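Local coordinates for protein cephalosporin hydroxylase CMCI (Streptomyces clavuligerus, PDB 2BM8) that probably takes part in cephamycin biosynthesis, modifying the cephalosporin nucleus through a subunit built on a Rossmann-like, methyltransferase-type fold, at residues Met63-Asp68 with Ala97-Leu102; Gln70-Asp75 with Ser222-Gly227; His74-Glu79 with Pro154-Asp159; Ser120-Pro125 with Ile132-Gly137. The protein carries 3 engineered substitutions. One frame throughout, in Å; residues are numbered along the deposited sequence.

Contact 1. Residues Met63-Asp68 with Ala97-Leu102; sequences MLKDPD and AWFRDL
Met63 and Trp98 mark the closest approach of the two backbones, their CA atoms 8.4 Å apart, so side chains alone bridge the gap between the turn leading into helix 67-80 and helix 94-106. The Met63 chain is bent at both chi2 (-74°) and chi3 (-81°), which lays its methyl over one face of the indole. There CE stands 4.1 Å from the centroid of the Trp98 five-membered ring, 14° off the normal, a CH-pi contact. Met63 SD, 4.7 Å from that centroid and obliquely placed, adds a Met-aromatic contact, and separately makes an apolar contact with Trp98 CB at 4.0 Å. Leu102 CD2, one helical turn on, lies over the opposite face toward its rim, so both faces carry a methyl. In this Rossmann-like fold the two helices touch each other on one side of the central sheet, and Trp98 also packs on Gln70 and Tyr73. Lys65 crosses Phe99 at about a right angle, its CE 4.0 Å from Phe99 CE1 and oblique to the ring, while NZ continues to salt bridges with Glu186 and Glu87.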
loop_
_atom_site.group_PDB
_atom_site.type_symbol
_atom_site.label_atom_id
_atom_site.label_comp_id
_atom_site.label_asym_id
_atom_site.label_seq_id
_atom_site.Cartn_x
_atom_site.Cartn_y
_atom_site.Cartn_z
ATOM N N MET B 63 -15.681 22.183 -12.073
ATOM C CA MET B 63 -16.560 21.062 -11.770
ATOM C C MET B 63 -16.084 20.438 -10.481
ATOM O O MET B 63 -15.045 19.794 -10.469
ATOM C CB MET B 63 -16.484 19.984 -12.868
ATOM C CG MET B 63 -17.615 20.010 -13.871
ATOM S SD MET B 63 -19.126 19.379 -13.180
ATOM C CE MET B 63 -18.907 17.686 -13.324
ATOM N N LEU B 64 -16.854 20.605 -9.411
ATOM C CA LEU B 64 -16.522 19.999 -8.128
ATOM C C LEU B 64 -16.830 18.501 -8.079
ATOM O O LEU B 64 -16.390 17.824 -7.164
ATOM C CB LEU B 64 -17.264 20.699 -6.991
ATOM C CG LEU B 64 -16.876 22.120 -6.584
ATOM C CD1 LEU B 64 -16.822 22.195 -5.072
ATOM C CD2 LEU B 64 -15.561 22.580 -7.172
ATOM N N LYS B 65 -17.588 17.997 -9.044
ATOM C CA LYS B 65 -17.870 16.578 -9.129
ATOM C C LYS B 65 -16.823 15.888 -9.990
ATOM O O LYS B 65 -16.633 16.261 -11.134
ATOM C CB LYS B 65 -19.284 16.350 -9.675
ATOM C CG LYS B 65 -20.391 16.849 -8.705
ATOM C CD LYS B 65 -21.784 16.505 -9.203
ATOM C CE LYS B 65 -22.909 17.188 -8.407
ATOM N NZ LYS B 65 -22.494 17.744 -7.094
ATOM N N ASP B 66 -16.138 14.878 -9.451
ATOM C CA ASP B 66 -15.031 14.287 -10.188
ATOM C C ASP B 66 -15.494 13.265 -11.240
ATOM O O ASP B 66 -16.681 12.951 -11.300
ATOM C CB ASP B 66 -13.887 13.825 -9.249
ATOM C CG ASP B 66 -14.241 12.663 -8.375
ATOM O OD1 ASP B 66 -14.973 11.743 -8.808
ATOM O OD2 ASP B 66 -13.761 12.578 -7.218
ATOM N N PRO B 67 -14.596 12.848 -12.137
ATOM C CA PRO B 67 -14.958 11.936 -13.222
ATOM C C PRO B 67 -15.696 10.656 -12.822
ATOM O O PRO B 67 -16.549 10.223 -13.559
ATOM C CB PRO B 67 -13.602 11.592 -13.849
ATOM C CG PRO B 67 -12.805 12.809 -13.644
ATOM C CD PRO B 67 -13.186 13.273 -12.254
ATOM N N ASP B 68 -15.370 10.057 -11.695
ATOM C CA ASP B 68 -16.046 8.842 -11.281
ATOM C C ASP B 68 -17.479 9.159 -10.879
ATOM O O ASP B 68 -18.384 8.362 -11.118
ATOM C CB ASP B 68 -15.252 8.174 -10.150
ATOM C CG ASP B 68 -13.824 7.813 -10.596
ATOM O OD1 ASP B 68 -13.698 7.194 -11.692
ATOM O OD2 ASP B 68 -12.770 8.135 -9.971
ATOM N N ALA B 97 -24.911 23.427 -14.996
ATOM C CA ALA B 97 -24.766 23.469 -16.440
ATOM C C ALA B 97 -24.455 22.094 -17.002
ATOM O O ALA B 97 -24.911 21.755 -18.092
ATOM C CB ALA B 97 -23.680 24.440 -16.837
ATOM N N TRP B 98 -23.682 21.304 -16.257
ATOM C CA TRP B 98 -23.320 19.956 -16.667
ATOM C C TRP B 98 -24.569 19.082 -16.728
ATOM O O TRP B 98 -24.816 18.438 -17.738
ATOM C CB TRP B 98 -22.273 19.354 -15.718
ATOM C CG TRP B 98 -21.834 17.979 -16.115
ATOM C CD1 TRP B 98 -21.007 17.657 -17.132
ATOM C CD2 TRP B 98 -22.232 16.752 -15.521
ATOM N NE1 TRP B 98 -20.840 16.296 -17.206
ATOM C CE2 TRP B 98 -21.593 15.716 -16.225
ATOM C CE3 TRP B 98 -23.057 16.416 -14.451
ATOM C CZ2 TRP B 98 -21.761 14.383 -15.906
ATOM C CZ3 TRP B 98 -23.215 15.092 -14.124
ATOM C CH2 TRP B 98 -22.579 14.090 -14.857
ATOM N N PHE B 99 -25.363 19.089 -15.668
ATOM C CA PHE B 99 -26.605 18.314 -15.632
ATOM C C PHE B 99 -27.544 18.710 -16.767
ATOM O O PHE B 99 -28.162 17.850 -17.389
ATOM C CB PHE B 99 -27.347 18.506 -14.305
ATOM C CG PHE B 99 -26.873 17.615 -13.203
ATOM C CD1 PHE B 99 -26.477 18.150 -11.985
ATOM C CD2 PHE B 99 -26.844 16.239 -13.363
ATOM C CE1 PHE B 99 -26.049 17.333 -10.960
ATOM C CE2 PHE B 99 -26.420 15.416 -12.334
ATOM C CZ PHE B 99 -26.017 15.970 -11.133
ATOM N N ARG B 100 -27.653 20.017 -17.004
ATOM C CA ARG B 100 -28.457 20.562 -18.091
ATOM C C ARG B 100 -27.940 20.093 -19.442
ATOM O O ARG B 100 -28.685 19.562 -20.244
ATOM C CB ARG B 100 -28.452 22.093 -18.047
ATOM C CG ARG B 100 -29.481 22.729 -18.967
ATOM C CD ARG B 100 -28.975 23.052 -20.392
ATOM N NE ARG B 100 -27.644 23.666 -20.394
ATOM C CZ ARG B 100 -27.395 24.924 -20.037
ATOM N NH1 ARG B 100 -28.372 25.727 -19.645
ATOM N NH2 ARG B 100 -26.162 25.388 -20.058
ATOM N N ASP B 101 -26.658 20.302 -19.694
ATOM C CA ASP B 101 -26.047 19.866 -20.950
ATOM C C ASP B 101 -26.297 18.386 -21.187
ATOM O O ASP B 101 -26.721 18.000 -22.260
ATOM C CB ASP B 101 -24.547 20.105 -20.929
ATOM C CG ASP B 101 -24.185 21.551 -21.088
ATOM O OD1 ASP B 101 -25.057 22.403 -21.309
ATOM O OD2 ASP B 101 -23.020 21.927 -20.997
ATOM N N LEU B 102 -26.059 17.582 -20.160
ATOM C CA LEU B 102 -26.076 16.134 -20.286
ATOM C C LEU B 102 -27.475 15.608 -20.544
ATOM O O LEU B 102 -27.660 14.656 -21.290
ATOM C CB LEU B 102 -25.516 15.508 -19.008
ATOM C CG LEU B 102 -24.973 14.092 -19.097
ATOM C CD1 LEU B 102 -24.203 13.852 -20.382
ATOM C CD2 LEU B 102 -24.089 13.841 -17.906
#

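Contact 2. Residues Gln70-Asp75 with Ser222-Gly227; sequences QAVYHD and SQLDRG
Val72 is the first residue of the helical segment to meet Leu224, tip to tip: its CG1 lies 3.4 Å from Leu224 CD1, a tight carbon-carbon distance. That methyl stands anti to the backbone N (chi1 166°), the placement that aims it at the loop. Next comes Tyr73, whose ring Leu224 approaches obliquely, with CD2 of the leucine 3.5 Å from Tyr73 OH and 4.0 Å from Tyr73 CZ. The two branches of Leu224 are thus divided between consecutive helix residues, all three side chains being buried. The phenol oxygen is hydrogen-bonded to Glu186, so the leucine methyl packs beside a hydroxyl that already has a partner. Putting an alanine at Leu224 removes both branches and would probably open a gap facing Val72 CG1 and leave the Tyr73 ring less firmly packed. On the loop side, Arg226 grips Asp225 side-on, NE to OD1 at 3.0 Å and NH2 to OD2 at 3.2 Å; both nitrogens sit well above the carboxylate plane, about 55° out of it. The backbone O of Arg226 is hydrogen-bonded to Trp41 of the second subunit. Leu224 to Gly227 form a type II beta turn, closed by Gly227 N to Leu224 O at 2.9 Å, immediately before strand 228-231, in a sheet of order 3-2-1-4-5-7-6, the hallmark of class I methyltransferase-type folds.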
loop_
_atom_site.group_PDB
_atom_site.type_symbol
_atom_site.label_atom_id
_atom_site.label_comp_id
_atom_site.label_asym_id
_atom_site.label_seq_id
_atom_site.Cartn_x
_atom_site.Cartn_y
_atom_site.Cartn_z
ATOM N N GLN B 70 -19.286 11.880 -12.076
ATOM C CA GLN B 70 -19.902 12.180 -13.357
ATOM C C GLN B 70 -20.360 10.898 -14.044
ATOM O O GLN B 70 -21.469 10.848 -14.570
ATOM C CB GLN B 70 -18.920 12.926 -14.264
ATOM C CG GLN B 70 -18.626 14.365 -13.850
ATOM C CD GLN B 70 -17.493 14.977 -14.679
ATOM O OE1 GLN B 70 -17.503 14.886 -15.920
ATOM N NE2 GLN B 70 -16.515 15.587 -14.001
ATOM N N ALA B 71 -19.521 9.867 -14.025
ATOM C CA ALA B 71 -19.865 8.565 -14.626
ATOM C C ALA B 71 -21.106 7.908 -14.001
ATOM O O ALA B 71 -21.960 7.383 -14.704
ATOM C CB ALA B 71 -18.687 7.597 -14.529
ATOM N N VAL B 72 -21.185 7.932 -12.677
ATOM C CA VAL B 72 -22.340 7.413 -11.966
ATOM C C VAL B 72 -23.608 8.206 -12.336
ATOM O O VAL B 72 -24.603 7.610 -12.736
ATOM C CB VAL B 72 -22.105 7.433 -10.440
ATOM C CG1 VAL B 72 -23.410 7.217 -9.688
ATOM C CG2 VAL B 72 -21.066 6.397 -10.054
ATOM N N TYR B 73 -23.555 9.533 -12.228
ATOM C CA TYR B 73 -24.705 10.375 -12.601
ATOM C C TYR B 73 -25.103 10.210 -14.068
ATOM O O TYR B 73 -26.246 10.396 -14.421
ATOM C CB TYR B 73 -24.447 11.863 -12.322
ATOM C CG TYR B 73 -24.659 12.271 -10.876
ATOM C CD1 TYR B 73 -23.615 12.772 -10.124
ATOM C CD2 TYR B 73 -25.910 12.172 -10.272
ATOM C CE1 TYR B 73 -23.789 13.141 -8.805
ATOM C CE2 TYR B 73 -26.106 12.547 -8.942
ATOM C CZ TYR B 73 -25.035 13.028 -8.207
ATOM O OH TYR B 73 -25.184 13.417 -6.888
ATOM N N HIS B 74 -24.160 9.881 -14.928
ATOM C CA HIS B 74 -24.494 9.695 -16.321
ATOM C C HIS B 74 -25.378 8.467 -16.462
ATOM O O HIS B 74 -26.420 8.536 -17.116
ATOM C CB HIS B 74 -23.250 9.549 -17.178
ATOM C CG HIS B 74 -23.554 9.157 -18.581
ATOM N ND1 HIS B 74 -23.772 7.849 -18.948
ATOM C CD2 HIS B 74 -23.727 9.900 -19.698
ATOM C CE1 HIS B 74 -24.039 7.800 -20.240
ATOM N NE2 HIS B 74 -24.026 9.032 -20.717
ATOM N N ASP B 75 -24.960 7.358 -15.835
ATOM C CA ASP B 75 -25.738 6.111 -15.829
ATOM C C ASP B 75 -27.112 6.318 -15.198
ATOM O O ASP B 75 -28.101 5.841 -15.709
ATOM C CB ASP B 75 -25.000 4.985 -15.080
ATOM C CG ASP B 75 -23.680 4.568 -15.758
ATOM O OD1 ASP B 75 -23.533 4.828 -16.975
ATOM O OD2 ASP B 75 -22.735 3.990 -15.140
ATOM N N SER B 222 -16.147 7.669 -4.635
ATOM C CA SER B 222 -15.812 8.163 -3.303
ATOM C C SER B 222 -16.688 9.354 -2.861
ATOM O O SER B 222 -16.957 9.503 -1.677
ATOM C CB SER B 222 -14.320 8.494 -3.199
ATOM O OG SER B 222 -13.999 9.737 -3.799
ATOM N N GLN B 223 -17.187 10.167 -3.794
ATOM C CA GLN B 223 -18.059 11.285 -3.411
ATOM C C GLN B 223 -19.490 10.842 -3.083
ATOM O O GLN B 223 -20.136 11.432 -2.227
ATOM C CB GLN B 223 -18.086 12.384 -4.488
ATOM C CG GLN B 223 -16.824 13.282 -4.527
ATOM C CD GLN B 223 -16.798 14.183 -5.756
ATOM O OE1 GLN B 223 -17.148 13.734 -6.865
ATOM N NE2 GLN B 223 -16.377 15.456 -5.575
ATOM N N LEU B 224 -19.991 9.819 -3.759
ATOM C CA LEU B 224 -21.343 9.344 -3.520
ATOM C C LEU B 224 -21.412 8.168 -2.547
ATOM O O LEU B 224 -22.491 7.715 -2.221
ATOM C CB LEU B 224 -21.960 8.915 -4.836
ATOM C CG LEU B 224 -22.076 9.996 -5.887
ATOM C CD1 LEU B 224 -22.511 9.370 -7.192
ATOM C CD2 LEU B 224 -23.047 11.064 -5.415
ATOM N N ASP B 225 -20.250 7.684 -2.119
ATOM C CA ASP B 225 -20.085 6.569 -1.189
ATOM C C ASP B 225 -21.204 6.496 -0.179
ATOM O O ASP B 225 -21.382 7.421 0.616
ATOM C CB ASP B 225 -18.757 6.762 -0.426
ATOM C CG ASP B 225 -18.306 5.521 0.320
ATOM O OD1 ASP B 225 -19.014 4.506 0.378
ATOM O OD2 ASP B 225 -17.217 5.475 0.899
ATOM N N ARG B 226 -21.951 5.393 -0.221
ATOM C CA ARG B 226 -22.976 5.067 0.775
ATOM C C ARG B 226 -24.024 6.175 1.008
ATOM O O ARG B 226 -24.603 6.243 2.092
ATOM C CB ARG B 226 -22.304 4.696 2.103
ATOM C CG ARG B 226 -21.509 3.394 2.093
ATOM C CD ARG B 226 -20.632 3.204 3.339
ATOM N NE ARG B 226 -19.419 4.024 3.266
ATOM C CZ ARG B 226 -18.596 4.275 4.282
ATOM N NH1 ARG B 226 -18.826 3.793 5.492
ATOM N NH2 ARG B 226 -17.530 5.036 4.085
ATOM N N GLY B 227 -24.282 7.004 -0.009
ATOM C CA GLY B 227 -25.144 8.179 0.124
ATOM C C GLY B 227 -26.246 8.312 -0.918
ATOM O O GLY B 227 -26.942 9.327 -0.953
#

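Contact 3. Residues His74-Glu79 with Pro154-Asp159; sequences HDMLWE and PLIFID
Leu77 and Ile156 are the nearest pair along the backbones, CA to CA 9.1 Å, a spacing that fits a helix packed on a sheet through one layer of side chains. This is the alpha/beta layering of the Rossmann-like fold: helix 67-80 lies over strand 155-159, a central strand flanked by 84-88 and 182-185. The contact is wholly apolar and buried, and it converges on one methyl, Ile156 CD1. Met76 reaches it as an extended arm, with chi1 (-175°) and chi2 both near 180°, and turns only at chi3, about the CG-SD bond, which swings CE out of line. The two side chains meet at a slant, with Met76 CG 4.1 Å from Ile156 CD1. Leu77 arrives at about a right angle to Ile156, and also packs on Thr103 and Met106 of helix 94-106 and on Ile85 of strand 84-88. Phe157, the next residue of the strand, meets Phe183 with the two rings nearly parallel. The helix also faces the second subunit, where Glu79 forms a salt bridge with Arg34 of that subunit and the His74 ring meets Trp58 of it. At the centre, Ile156 CD1 touches Met76 SD and Leu77 CD1, each at 3.8 Å.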
loop_
_atom_site.group_PDB
_atom_site.type_symbol
_atom_site.label_atom_id
_atom_site.label_comp_id
_atom_site.label_asym_id
_atom_site.label_seq_id
_atom_site.Cartn_x
_atom_site.Cartn_y
_atom_site.Cartn_z
ATOM N N HIS B 74 -24.160 9.881 -14.928
ATOM C CA HIS B 74 -24.494 9.695 -16.321
ATOM C C HIS B 74 -25.378 8.467 -16.462
ATOM O O HIS B 74 -26.420 8.536 -17.116
ATOM C CB HIS B 74 -23.250 9.549 -17.178
ATOM C CG HIS B 74 -23.554 9.157 -18.581
ATOM N ND1 HIS B 74 -23.772 7.849 -18.948
ATOM C CD2 HIS B 74 -23.727 9.900 -19.698
ATOM C CE1 HIS B 74 -24.039 7.800 -20.240
ATOM N NE2 HIS B 74 -24.026 9.032 -20.717
ATOM N N ASP B 75 -24.960 7.358 -15.835
ATOM C CA ASP B 75 -25.738 6.111 -15.829
ATOM C C ASP B 75 -27.112 6.318 -15.198
ATOM O O ASP B 75 -28.101 5.841 -15.709
ATOM C CB ASP B 75 -25.000 4.985 -15.080
ATOM C CG ASP B 75 -23.680 4.568 -15.758
ATOM O OD1 ASP B 75 -23.533 4.828 -16.975
ATOM O OD2 ASP B 75 -22.735 3.990 -15.140
ATOM N N MET B 76 -27.160 7.057 -14.100
ATOM C CA MET B 76 -28.404 7.325 -13.397
ATOM C C MET B 76 -29.353 8.133 -14.270
ATOM O O MET B 76 -30.510 7.801 -14.397
ATOM C CB MET B 76 -28.111 8.077 -12.106
ATOM C CG MET B 76 -29.332 8.304 -11.226
ATOM S SD MET B 76 -28.898 9.247 -9.766
ATOM C CE MET B 76 -27.764 8.102 -8.943
ATOM N N LEU B 77 -28.843 9.186 -14.887
ATOM C CA LEU B 77 -29.634 9.979 -15.807
ATOM C C LEU B 77 -30.197 9.118 -16.934
ATOM O O LEU B 77 -31.384 9.211 -17.244
ATOM C CB LEU B 77 -28.807 11.130 -16.377
ATOM C CG LEU B 77 -28.983 12.442 -15.624
ATOM C CD1 LEU B 77 -28.849 12.289 -14.113
ATOM C CD2 LEU B 77 -28.001 13.470 -16.146
ATOM N N TRP B 78 -29.342 8.264 -17.503
ATOM C CA TRP B 78 -29.682 7.434 -18.657
ATOM C C TRP B 78 -30.778 6.424 -18.335
ATOM O O TRP B 78 -31.668 6.168 -19.166
ATOM C CB TRP B 78 -28.447 6.702 -19.175
ATOM C CG TRP B 78 -28.709 5.948 -20.446
ATOM C CD1 TRP B 78 -28.685 4.588 -20.617
ATOM C CD2 TRP B 78 -29.056 6.507 -21.718
ATOM N NE1 TRP B 78 -28.986 4.277 -21.921
ATOM C CE2 TRP B 78 -29.226 5.432 -22.619
ATOM C CE3 TRP B 78 -29.246 7.811 -22.192
ATOM C CZ2 TRP B 78 -29.576 5.618 -23.967
ATOM C CZ3 TRP B 78 -29.602 8.001 -23.542
ATOM C CH2 TRP B 78 -29.753 6.907 -24.411
ATOM N N GLU B 79 -30.728 5.884 -17.123
ATOM C CA GLU B 79 -31.695 4.895 -16.659
ATOM C C GLU B 79 -33.023 5.536 -16.191
ATOM O O GLU B 79 -34.099 5.099 -16.579
ATOM C CB GLU B 79 -31.071 4.073 -15.530
ATOM C CG GLU B 79 -32.041 3.205 -14.721
ATOM C CD GLU B 79 -31.347 2.526 -13.551
ATOM O OE1 GLU B 79 -30.474 3.155 -12.902
ATOM O OE2 GLU B 79 -31.656 1.354 -13.281
ATOM N N PRO B 154 -39.717 11.721 -13.085
ATOM C CA PRO B 154 -38.905 11.535 -11.878
ATOM C C PRO B 154 -38.006 12.715 -11.505
ATOM O O PRO B 154 -37.828 13.680 -12.262
ATOM C CB PRO B 154 -38.030 10.322 -12.230
ATOM C CG PRO B 154 -38.682 9.667 -13.367
ATOM C CD PRO B 154 -39.356 10.758 -14.134
ATOM N N LEU B 155 -37.406 12.598 -10.330
ATOM C CA LEU B 155 -36.714 13.704 -9.704
ATOM C C LEU B 155 -35.504 13.230 -8.925
ATOM O O LEU B 155 -35.575 12.257 -8.183
ATOM C CB LEU B 155 -37.687 14.407 -8.779
ATOM C CG LEU B 155 -37.222 15.676 -8.076
ATOM C CD1 LEU B 155 -38.317 16.766 -8.200
ATOM C CD2 LEU B 155 -36.896 15.400 -6.612
ATOM N N ILE B 156 -34.380 13.906 -9.113
ATOM C CA ILE B 156 -33.192 13.658 -8.305
ATOM C C ILE B 156 -32.934 14.898 -7.447
ATOM O O ILE B 156 -32.747 15.986 -7.971
ATOM C CB ILE B 156 -31.973 13.375 -9.198
ATOM C CG1 ILE B 156 -32.240 12.185 -10.112
ATOM C CG2 ILE B 156 -30.716 13.152 -8.339
ATOM C CD1 ILE B 156 -31.148 11.966 -11.142
ATOM N N PHE B 157 -32.931 14.710 -6.133
ATOM C CA PHE B 157 -32.639 15.759 -5.167
ATOM C C PHE B 157 -31.239 15.508 -4.613
ATOM O O PHE B 157 -30.975 14.452 -4.056
ATOM C CB PHE B 157 -33.679 15.723 -4.044
ATOM C CG PHE B 157 -33.574 16.865 -3.075
ATOM C CD1 PHE B 157 -34.527 17.881 -3.074
ATOM C CD2 PHE B 157 -32.518 16.936 -2.168
ATOM C CE1 PHE B 157 -34.435 18.942 -2.185
ATOM C CE2 PHE B 157 -32.410 18.001 -1.281
ATOM C CZ PHE B 157 -33.369 19.006 -1.288
ATOM N N ILE B 158 -30.347 16.477 -4.754
ATOM C CA ILE B 158 -28.945 16.307 -4.365
ATOM C C ILE B 158 -28.566 17.329 -3.301
ATOM O O ILE B 158 -28.614 18.531 -3.538
ATOM C CB ILE B 158 -28.003 16.444 -5.582
ATOM C CG1 ILE B 158 -28.485 15.544 -6.719
ATOM C CG2 ILE B 158 -26.560 16.078 -5.195
ATOM C CD1 ILE B 158 -27.699 15.679 -7.972
ATOM N N ASP B 159 -28.217 16.828 -2.121
ATOM C CA ASP B 159 -27.678 17.656 -1.056
ATOM C C ASP B 159 -26.156 17.844 -1.170
ATOM O O ASP B 159 -25.405 16.887 -1.062
ATOM C CB ASP B 159 -27.991 17.018 0.290
ATOM C CG ASP B 159 -27.353 17.760 1.425
ATOM O OD1 ASP B 159 -26.757 17.096 2.321
ATOM O OD2 ASP B 159 -27.394 19.015 1.470
#

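Contact 4. Residues Ser120-Pro125 with Ile132-Gly137; sequences SRCQIP and ITLHQG
Cys122 meets Leu134, and Ile124 meets Ile132, with no flat group between them; the planar groups belong to the neighbouring residues. The His135 ring has Thr133 CG2 in its plane at one edge, and it meets the ring of His147 with the planes inclined to each other. The Gln123 amide uses its own plane to donate from NE2 to Arg121 O, at 3.1 Å and an N-H...O angle of 155°. The carbonyl is approached from above, the donor 55° out of its plane, and the bond ties the Gln123 side chain to the backbone two residues earlier. Across the contact, a chi1 of -168° turns the Cys122 sulfur away from its own backbone N and toward the strand, where SG lies 3.9 Å from Leu134 CD2. The second pair is looser, Ile124 CD1 lying 4.4 Å from Ile132 CD1. Backbones stay well apart, with CA distances of 9.5 Å for Cys122 to Leu134 and 9.8 Å for Ile124 to Ile132, and the paired residues run in opposite order. Met129 touches both Ile124 and Leu134. The loop follows strand 111-116, lies over strand 132-136, an outermost strand of the sheet within this chain, and packs beside helix 94-106, where Leu96 touches Ile124 and Leu134 and Arg100 touches Ile132.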
loop_
_atom_site.group_PDB
_atom_site.type_symbol
_atom_site.label_atom_id
_atom_site.label_comp_id
_atom_site.label_asym_id
_atom_site.label_seq_id
_atom_site.Cartn_x
_atom_site.Cartn_y
_atom_site.Cartn_z
ATOM N N SER B 120 -23.916 34.421 -5.216
ATOM C CA SER B 120 -22.998 35.406 -5.799
ATOM C C SER B 120 -21.698 34.829 -6.385
ATOM O O SER B 120 -20.946 35.558 -7.020
ATOM C CB SER B 120 -22.626 36.477 -4.764
ATOM O OG SER B 120 -21.598 35.993 -3.910
ATOM N N ARG B 121 -21.419 33.550 -6.155
ATOM C CA ARG B 121 -20.265 32.895 -6.780
ATOM C C ARG B 121 -20.602 32.198 -8.108
ATOM O O ARG B 121 -19.702 31.657 -8.748
ATOM C CB ARG B 121 -19.615 31.883 -5.823
ATOM C CG ARG B 121 -19.281 32.424 -4.419
ATOM C CD ARG B 121 -20.262 31.984 -3.323
ATOM N NE ARG B 121 -19.674 31.050 -2.355
ATOM C CZ ARG B 121 -20.305 30.004 -1.795
ATOM N NH1 ARG B 121 -21.577 29.708 -2.080
ATOM N NH2 ARG B 121 -19.645 29.239 -0.934
ATOM N N CYS B 122 -21.867 32.225 -8.532
ATOM C CA CYS B 122 -22.291 31.523 -9.753
ATOM C C CYS B 122 -21.629 32.075 -11.001
ATOM O O CYS B 122 -21.761 33.250 -11.288
ATOM C CB CYS B 122 -23.816 31.552 -9.949
ATOM S SG CYS B 122 -24.385 30.410 -11.259
ATOM N N GLN B 123 -20.934 31.208 -11.737
ATOM C CA GLN B 123 -20.169 31.594 -12.926
ATOM C C GLN B 123 -20.878 31.301 -14.237
ATOM O O GLN B 123 -20.273 31.427 -15.294
ATOM C CB GLN B 123 -18.832 30.848 -12.946
ATOM C CG GLN B 123 -17.967 31.112 -11.732
ATOM C CD GLN B 123 -17.485 32.541 -11.693
ATOM O OE1 GLN B 123 -16.962 33.041 -12.685
ATOM N NE2 GLN B 123 -17.678 33.203 -10.572
ATOM N N ILE B 124 -22.142 30.902 -14.191
ATOM C CA ILE B 124 -22.849 30.584 -15.418
ATOM C C ILE B 124 -23.258 31.906 -16.035
ATOM O O ILE B 124 -23.926 32.700 -15.385
ATOM C CB ILE B 124 -24.095 29.701 -15.166
ATOM C CG1 ILE B 124 -23.727 28.414 -14.413
ATOM C CG2 ILE B 124 -24.753 29.362 -16.494
ATOM C CD1 ILE B 124 -24.917 27.636 -13.899
ATOM N N PRO B 125 -22.843 32.171 -17.266
ATOM C CA PRO B 125 -23.273 33.398 -17.942
ATOM C C PRO B 125 -24.776 33.373 -18.197
ATOM O O PRO B 125 -25.361 32.303 -18.348
ATOM C CB PRO B 125 -22.494 33.380 -19.257
ATOM C CG PRO B 125 -22.031 31.977 -19.441
ATOM C CD PRO B 125 -21.957 31.341 -18.107
ATOM N N ILE B 132 -32.251 26.080 -16.448
ATOM C CA ILE B 132 -31.564 26.163 -15.159
ATOM C C ILE B 132 -32.191 27.306 -14.397
ATOM O O ILE B 132 -32.181 28.434 -14.879
ATOM C CB ILE B 132 -30.073 26.476 -15.325
ATOM C CG1 ILE B 132 -29.374 25.367 -16.100
ATOM C CG2 ILE B 132 -29.426 26.698 -13.945
ATOM C CD1 ILE B 132 -27.936 25.691 -16.489
ATOM N N THR B 133 -32.711 27.026 -13.208
ATOM C CA THR B 133 -33.366 28.042 -12.391
ATOM C C THR B 133 -32.636 28.156 -11.055
ATOM O O THR B 133 -32.382 27.152 -10.408
ATOM C CB THR B 133 -34.861 27.659 -12.178
ATOM O OG1 THR B 133 -35.531 27.527 -13.441
ATOM C CG2 THR B 133 -35.618 28.762 -11.513
ATOM N N LEU B 134 -32.307 29.375 -10.644
ATOM C CA LEU B 134 -31.591 29.621 -9.399
ATOM C C LEU B 134 -32.503 30.228 -8.338
ATOM O O LEU B 134 -32.963 31.347 -8.494
ATOM C CB LEU B 134 -30.441 30.582 -9.654
ATOM C CG LEU B 134 -29.033 30.034 -9.896
ATOM C CD1 LEU B 134 -29.032 28.757 -10.687
ATOM C CD2 LEU B 134 -28.203 31.124 -10.590
ATOM N N HIS B 135 -32.736 29.492 -7.254
ATOM C CA HIS B 135 -33.552 29.951 -6.131
ATOM C C HIS B 135 -32.662 30.273 -4.930
ATOM O O HIS B 135 -31.797 29.474 -4.566
ATOM C CB HIS B 135 -34.558 28.861 -5.743
ATOM C CG HIS B 135 -35.776 28.823 -6.613
ATOM N ND1 HIS B 135 -35.714 28.802 -7.988
ATOM C CD2 HIS B 135 -37.094 28.812 -6.299
ATOM C CE1 HIS B 135 -36.941 28.784 -8.482
ATOM N NE2 HIS B 135 -37.796 28.787 -7.479
ATOM N N GLN B 136 -32.874 31.437 -4.322
ATOM C CA GLN B 136 -32.176 31.815 -3.090
ATOM C C GLN B 136 -32.915 31.283 -1.868
ATOM O O GLN B 136 -33.988 31.774 -1.532
ATOM C CB GLN B 136 -32.066 33.336 -2.981
ATOM C CG GLN B 136 -31.522 33.822 -1.648
ATOM C CD GLN B 136 -30.491 34.908 -1.822
ATOM O OE1 GLN B 136 -29.316 34.623 -2.069
ATOM N NE2 GLN B 136 -30.923 36.160 -1.709
ATOM N N GLY B 137 -32.332 30.296 -1.194
ATOM C CA GLY B 137 -32.976 29.631 -0.073
ATOM C C GLY B 137 -32.217 29.658 1.244
ATOM O O GLY B 137 -31.335 30.479 1.463
#

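Contacts 1, 2 and 3 are buried and all draw on helix 67-80 or the turn before it: contact 1 joins that turn to helix 94-106, contact 2 joins the helix to the loop before strand 228-231, and contact 3 sets it on strand 155-159. Contacts 2 and 3 share His74 and Asp75. Contact 4 is only partly buried, at the far edge of the same sheet, and touches no other subunit. Chemistry follows place: a methionine methyl over an indole face and a lysine stem beside a phenyl ring, its amino group paired with acids, in contact 1; aliphatic packing beside a tethered phenol in contact 2; aliphatic and methionine contacts in contact 3; and a cysteine-leucine and an isoleucine pair, more widely spaced, in contact 4.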